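Dual specificity phosphatase 28 (Homo sapiens, PDB 5Y15) hydrolyses a synthetic aryl phosphate in vitro but shows almost no activity toward phosphotyrosine, even less toward phosphothreonine and none toward phosphoserine. Local coordinates at residues D93-D98 / E162-F167; C69-R74 / L121-N126. The protein carries 2 engineered substitutions. All blocks are in the same frame, centred on the assembly; numbering follows the deposited sequence.

How the interactions relate
Followed from the N terminus, the chain first runs along strand 66-71 and its exit (69-74), continues through strand 85-88, and reaches the loop 93-98 ahead of helix 100-115. It then returns through strand 119-123 into the phosphate-binding loop, where 121-126 pairs with 69-74 and closes interaction 2. Helices 130-142 and 147-157 follow before 162-167 opens helix 165-179 and closes interaction 1 on 93-98. The two closures therefore cross. Interaction 2 joins two parallel strands in the core of the sheet, whereas interaction 1 ties a surface loop to the start of the last modelled helix; the salt bridge from Arg-74 to Glu-97 connects them directly.

Interaction 1: D93-D98 / E162-F167; sequences DDPAED and EPNPGF
Asn-164 meets the loop 93-98 with both ends of its amide. ND2 donates to Asp-93 OD1 at 2.8 Å in an almost straight bond (170°), the carboxylate and amide planes lying nearly coplanar. Asn-164 is the N-cap of helix 165-179; its chi1 of 75° sets CG between the backbone N and the carbonyl carbon, and OD1 accepts from Phe-167 N at 3.0 Å, the donor above the carbonyl plane, and weakly from Gly-166 N. Asn-164 ND2 also lies over one face of the buried Phe-167 ring, offset toward its rim, while Glu-97 O approaches the ring edge, 3.8 Å from CE1.

Packing is tight at Pro-95, exposed though it is: its CA lies 3.2 Å from Asn-164 OD1, and its O 3.6 Å from Gly-166 CA. The turn beyond is the loose side. There the Asp-94 side chain points away and accepts from Ala-96 N in an Asx turn, and Ala-96 does not touch the helix segment.

Ser-129 OG also bonds Asp-93 OD1, and Asp-93 lies beside the bound phosphate, consistent with the general-acid loop of dual-specificity phosphatases, which borders the active site.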
loop_
_atom_site.group_PDB
_atom_site.type_symbol
_atom_site.label_atom_id
_atom_site.label_comp_id
_atom_site.label_asym_id
_atom_site.label_seq_id
_atom_site.Cartn_x
_atom_site.Cartn_y
_atom_site.Cartn_z
ATOM N N ASP A 93 -16.083 -7.038 -6.350
ATOM C CA ASP A 93 -16.700 -6.086 -7.264
ATOM C C ASP A 93 -18.201 -6.097 -6.984
ATOM O O ASP A 93 -19.006 -6.691 -7.701
ATOM C CB ASP A 93 -16.372 -6.432 -8.708
ATOM C CG ASP A 93 -16.969 -5.436 -9.686
ATOM O OD1 ASP A 93 -17.566 -4.444 -9.216
ATOM O OD2 ASP A 93 -16.848 -5.660 -10.909
ATOM N N ASP A 94 -18.570 -5.443 -5.887
ATOM C CA ASP A 94 -19.935 -5.515 -5.443
ATOM C C ASP A 94 -20.359 -4.151 -4.930
ATOM O O ASP A 94 -19.612 -3.506 -4.173
ATOM C CB ASP A 94 -20.056 -6.597 -4.341
ATOM C CG ASP A 94 -21.470 -6.797 -3.841
ATOM O OD1 ASP A 94 -22.124 -5.835 -3.394
ATOM O OD2 ASP A 94 -21.946 -7.948 -3.920
ATOM N N PRO A 95 -21.563 -3.705 -5.277
ATOM C CA PRO A 95 -21.948 -2.336 -4.926
ATOM C C PRO A 95 -22.071 -2.107 -3.437
ATOM O O PRO A 95 -22.109 -0.951 -3.010
ATOM C CB PRO A 95 -23.293 -2.147 -5.654
ATOM C CG PRO A 95 -23.807 -3.540 -5.875
ATOM C CD PRO A 95 -22.583 -4.390 -6.090
ATOM N N ALA A 96 -22.171 -3.161 -2.638
ATOM C CA ALA A 96 -22.273 -3.011 -1.196
ATOM C C ALA A 96 -20.912 -2.960 -0.522
ATOM O O ALA A 96 -20.838 -2.617 0.659
ATOM C CB ALA A 96 -23.090 -4.164 -0.601
ATOM N N GLU A 97 -19.834 -3.210 -1.258
ATOM C CA GLU A 97 -18.507 -3.122 -0.684
ATOM C C GLU A 97 -18.101 -1.661 -0.505
ATOM O O GLU A 97 -18.376 -0.808 -1.361
ATOM C CB GLU A 97 -17.514 -3.841 -1.593
ATOM C CG GLU A 97 -17.703 -5.338 -1.612
ATOM C CD GLU A 97 -16.837 -6.019 -0.578
ATOM O OE1 GLU A 97 -16.167 -7.017 -0.910
ATOM O OE2 GLU A 97 -16.797 -5.533 0.563
ATOM N N ASP A 98 -17.469 -1.369 0.634
ATOM C CA ASP A 98 -17.002 -0.021 0.959
ATOM C C ASP A 98 -15.602 0.128 0.383
ATOM O O ASP A 98 -14.598 -0.188 1.019
ATOM C CB ASP A 98 -17.027 0.224 2.465
ATOM C CG ASP A 98 -16.742 1.689 2.844
ATOM O OD1 ASP A 98 -16.639 2.561 1.949
ATOM O OD2 ASP A 98 -16.679 1.982 4.062
ATOM N N GLU A 162 -15.894 0.688 -16.161
ATOM C CA GLU A 162 -17.209 0.886 -15.577
ATOM C C GLU A 162 -17.229 0.526 -14.097
ATOM O O GLU A 162 -17.496 -0.627 -13.755
ATOM C CB GLU A 162 -18.274 0.049 -16.282
ATOM C CG GLU A 162 -19.652 0.522 -15.913
ATOM C CD GLU A 162 -20.729 -0.055 -16.776
ATOM O OE1 GLU A 162 -20.629 -1.244 -17.136
ATOM O OE2 GLU A 162 -21.693 0.691 -17.065
ATOM N N PRO A 163 -16.957 1.471 -13.199
ATOM C CA PRO A 163 -17.171 1.204 -11.776
ATOM C C PRO A 163 -18.624 0.844 -11.573
ATOM O O PRO A 163 -19.506 1.458 -12.176
ATOM C CB PRO A 163 -16.849 2.553 -11.115
ATOM C CG PRO A 163 -15.850 3.181 -12.059
ATOM C CD PRO A 163 -16.390 2.814 -13.423
ATOM N N ASN A 164 -18.876 -0.152 -10.714
ATOM C CA ASN A 164 -20.252 -0.564 -10.465
ATOM C C ASN A 164 -20.996 0.584 -9.785
ATOM O O ASN A 164 -20.369 1.526 -9.290
ATOM C CB ASN A 164 -20.305 -1.885 -9.670
ATOM C CG ASN A 164 -19.971 -1.744 -8.184
ATOM O OD1 ASN A 164 -20.566 -0.944 -7.463
ATOM N ND2 ASN A 164 -19.056 -2.583 -7.716
ATOM N N PRO A 165 -22.335 0.576 -9.808
ATOM C CA PRO A 165 -23.064 1.761 -9.324
ATOM C C PRO A 165 -22.736 2.144 -7.902
ATOM O O PRO A 165 -22.742 3.340 -7.575
ATOM C CB PRO A 165 -24.533 1.336 -9.452
ATOM C CG PRO A 165 -24.514 0.318 -10.493
ATOM C CD PRO A 165 -23.269 -0.450 -10.295
ATOM N N GLY A 166 -22.427 1.170 -7.047
ATOM C CA GLY A 166 -22.052 1.510 -5.688
ATOM C C GLY A 166 -20.720 2.230 -5.646
ATOM O O GLY A 166 -20.567 3.234 -4.946
ATOM N N PHE A 167 -19.744 1.733 -6.407
ATOM C CA PHE A 167 -18.465 2.421 -6.493
ATOM C C PHE A 167 -18.629 3.816 -7.087
ATOM O O PHE A 167 -17.968 4.762 -6.645
ATOM C CB PHE A 167 -17.482 1.624 -7.336
ATOM C CG PHE A 167 -17.079 0.311 -6.738
ATOM C CD1 PHE A 167 -17.319 0.030 -5.408
ATOM C CD2 PHE A 167 -16.418 -0.631 -7.514
ATOM C CE1 PHE A 167 -16.923 -1.173 -4.871
ATOM C CE2 PHE A 167 -16.029 -1.842 -6.988
ATOM C CZ PHE A 167 -16.276 -2.115 -5.667
#

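Interaction 2: C69-R74 / L121-N126; sequences CVNVSR and LVYSKN. Engineered in segment 121-126: Ser-124 (natural residue Cys). With PO4 (phosphate ion), chain C.
Val-70 is bonded to the neighbouring strand through both its backbone N and its O: the N donates to Leu-121 O at 2.6 Å, and the O receives Tyr-123 N at 2.9 Å. A third backbone bond, from Val-72 N to Tyr-123 O at 3.0 Å, carries the parallel pairing to the strand exits. The axes of 69-71 and 121-123 run 14° apart, and CA-H...O contacts, such as Cys-69 CA to Leu-121 O, supplement the amide bonds.

Apolar contacts occupy both faces of the sheet. Val-70 and Val-122 share one, facing helix 100-115, and Val-72 CG2 reaches Val-122 CG1 at 3.9 Å. On the other, Cys-69 SG touches Leu-121 CD2, and Cys-69 CB lies at the edge of the Tyr-123 ring.

These are central strands of the protein tyrosine phosphatase fold, and 119-123 leads into the P-loop, where Ser-124, engineered from Cys, marks the inferred phosphocysteine position.

A CH-pi contact puts Asn-71 CA over one face of the Tyr-123 ring, 4.1 Å from its centroid. A chi1 of 73° swings the ring across toward Asn-71, whose amide crosses the phenol end, CG 3.5 Å from Tyr-123 CZ, its plane turned 29° from the ring. The phenol OH bonds Pro-77 O, whereas Asn-71 ND2 bonds Gln-76 O and Glu-86 OE2; Ser-73 OG donates to Asn-71 OD1 at 2.8 Å.

The bound phosphate, probably from the crystallisation liquor, is held here largely by backbone amides: Asn-126 N donates to phosphate O4 at 2.7 Å, and the N atoms of Arg-128, Ser-129 and Arg-130 contribute further bonds.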
loop_
_atom_site.group_PDB
_atom_site.type_symbol
_atom_site.label_atom_id
_atom_site.label_comp_id
_atom_site.label_asym_id
_atom_site.label_seq_id
_atom_site.Cartn_x
_atom_site.Cartn_y
_atom_site.Cartn_z
ATOM N N CYS A 69 2.182 -2.346 -7.313
ATOM C CA CYS A 69 0.973 -2.963 -7.853
ATOM C C CYS A 69 -0.148 -2.803 -6.840
ATOM O O CYS A 69 0.011 -3.176 -5.672
ATOM C CB CYS A 69 1.190 -4.458 -8.146
ATOM S SG CYS A 69 2.435 -4.741 -9.416
ATOM N N VAL A 70 -1.285 -2.296 -7.285
ATOM C CA VAL A 70 -2.452 -2.147 -6.430
ATOM C C VAL A 70 -3.443 -3.198 -6.884
ATOM O O VAL A 70 -4.053 -3.063 -7.954
ATOM C CB VAL A 70 -3.062 -0.740 -6.500
ATOM C CG1 VAL A 70 -4.260 -0.629 -5.529
ATOM C CG2 VAL A 70 -2.001 0.341 -6.200
ATOM N N ASN A 71 -3.617 -4.225 -6.056
ATOM C CA ASN A 71 -4.474 -5.378 -6.345
ATOM C C ASN A 71 -5.795 -5.075 -5.665
ATOM O O ASN A 71 -5.910 -5.199 -4.449
ATOM C CB ASN A 71 -3.803 -6.642 -5.805
ATOM C CG ASN A 71 -4.582 -7.948 -6.082
ATOM O OD1 ASN A 71 -5.751 -7.958 -6.480
ATOM N ND2 ASN A 71 -3.916 -9.061 -5.827
ATOM N N VAL A 72 -6.785 -4.629 -6.433
ATOM C CA VAL A 72 -8.092 -4.259 -5.856
ATOM C C VAL A 72 -8.978 -5.492 -5.952
ATOM O O VAL A 72 -9.831 -5.639 -6.839
ATOM C CB VAL A 72 -8.700 -3.038 -6.555
ATOM C CG1 VAL A 72 -9.780 -2.401 -5.665
ATOM C CG2 VAL A 72 -7.598 -2.019 -6.939
ATOM N N SER A 73 -8.829 -6.392 -4.977
ATOM C CA SER A 73 -9.654 -7.594 -4.931
ATOM C C SER A 73 -9.373 -8.342 -3.646
ATOM O O SER A 73 -8.347 -8.141 -2.998
ATOM C CB SER A 73 -9.375 -8.535 -6.100
ATOM O OG SER A 73 -8.156 -9.190 -5.841
ATOM N N ARG A 74 -10.249 -9.295 -3.345
ATOM C CA ARG A 74 -10.025 -10.133 -2.184
ATOM C C ARG A 74 -9.316 -11.415 -2.545
ATOM O O ARG A 74 -8.563 -11.935 -1.718
ATOM C CB ARG A 74 -11.357 -10.472 -1.515
ATOM C CG ARG A 74 -12.078 -9.264 -0.975
ATOM C CD ARG A 74 -13.319 -9.709 -0.247
ATOM N NE ARG A 74 -14.105 -8.598 0.273
ATOM C CZ ARG A 74 -14.092 -8.224 1.546
ATOM N NH1 ARG A 74 -13.309 -8.866 2.406
ATOM N NH2 ARG A 74 -14.842 -7.211 1.959
ATOM N N LEU A 121 0.666 0.186 -11.047
ATOM C CA LEU A 121 -0.270 -0.628 -11.795
ATOM C C LEU A 121 -1.434 -0.877 -10.851
ATOM O O LEU A 121 -1.236 -1.379 -9.742
ATOM C CB LEU A 121 0.369 -1.949 -12.243
ATOM C CG LEU A 121 -0.677 -3.018 -12.509
ATOM C CD1 LEU A 121 -1.412 -2.689 -13.806
ATOM C CD2 LEU A 121 -0.102 -4.453 -12.498
ATOM N N VAL A 122 -2.625 -0.466 -11.256
ATOM C CA VAL A 122 -3.860 -0.733 -10.532
ATOM C C VAL A 122 -4.578 -1.805 -11.328
ATOM O O VAL A 122 -4.822 -1.621 -12.526
ATOM C CB VAL A 122 -4.745 0.518 -10.415
ATOM C CG1 VAL A 122 -6.012 0.218 -9.664
ATOM C CG2 VAL A 122 -4.000 1.675 -9.737
ATOM N N TYR A 123 -4.917 -2.925 -10.692
ATOM C CA TYR A 123 -5.576 -3.971 -11.454
ATOM C C TYR A 123 -6.658 -4.665 -10.647
ATOM O O TYR A 123 -6.610 -4.735 -9.418
ATOM C CB TYR A 123 -4.574 -4.986 -11.986
ATOM C CG TYR A 123 -3.981 -5.929 -10.973
ATOM C CD1 TYR A 123 -2.867 -5.564 -10.235
ATOM C CD2 TYR A 123 -4.502 -7.208 -10.798
ATOM C CE1 TYR A 123 -2.308 -6.429 -9.315
ATOM C CE2 TYR A 123 -3.947 -8.085 -9.892
ATOM C CZ TYR A 123 -2.845 -7.690 -9.150
ATOM O OH TYR A 123 -2.276 -8.560 -8.239
ATOM N N SER A 124 -7.639 -5.175 -11.374
ATOM C CA SER A 124 -8.711 -5.973 -10.814
ATOM C C SER A 124 -8.903 -7.134 -11.772
ATOM O O SER A 124 -8.194 -7.248 -12.778
ATOM C CB SER A 124 -9.996 -5.155 -10.612
ATOM O OG SER A 124 -10.482 -4.655 -11.848
ATOM N N LYS A 125 -9.802 -8.050 -11.431
ATOM C CA LYS A 125 -9.965 -9.233 -12.273
ATOM C C LYS A 125 -10.268 -8.843 -13.717
ATOM O O LYS A 125 -9.480 -9.116 -14.631
ATOM C CB LYS A 125 -11.057 -10.134 -11.710
ATOM C CG LYS A 125 -11.189 -11.478 -12.420
ATOM C CD LYS A 125 -12.426 -12.177 -11.882
ATOM C CE LYS A 125 -13.016 -13.127 -12.894
ATOM N NZ LYS A 125 -14.267 -13.676 -12.334
ATOM N N ASN A 126 -11.395 -8.166 -13.924
ATOM C CA ASN A 126 -11.835 -7.778 -15.259
ATOM C C ASN A 126 -11.179 -6.492 -15.767
ATOM O O ASN A 126 -11.278 -6.192 -16.962
ATOM C CB ASN A 126 -13.363 -7.679 -15.280
ATOM C CG ASN A 126 -14.038 -9.026 -14.943
ATOM O OD1 ASN A 126 -13.546 -10.074 -15.340
ATOM N ND2 ASN A 126 -15.157 -8.992 -14.221
HETATM P P PO4 C . -13.450 -5.782 -11.890
HETATM O O1 PO4 C . -12.569 -4.882 -12.747
HETATM O O2 PO4 C . -14.811 -5.968 -12.530
HETATM O O3 PO4 C . -13.686 -5.089 -10.582
HETATM O O4 PO4 C . -12.677 -7.088 -11.791
#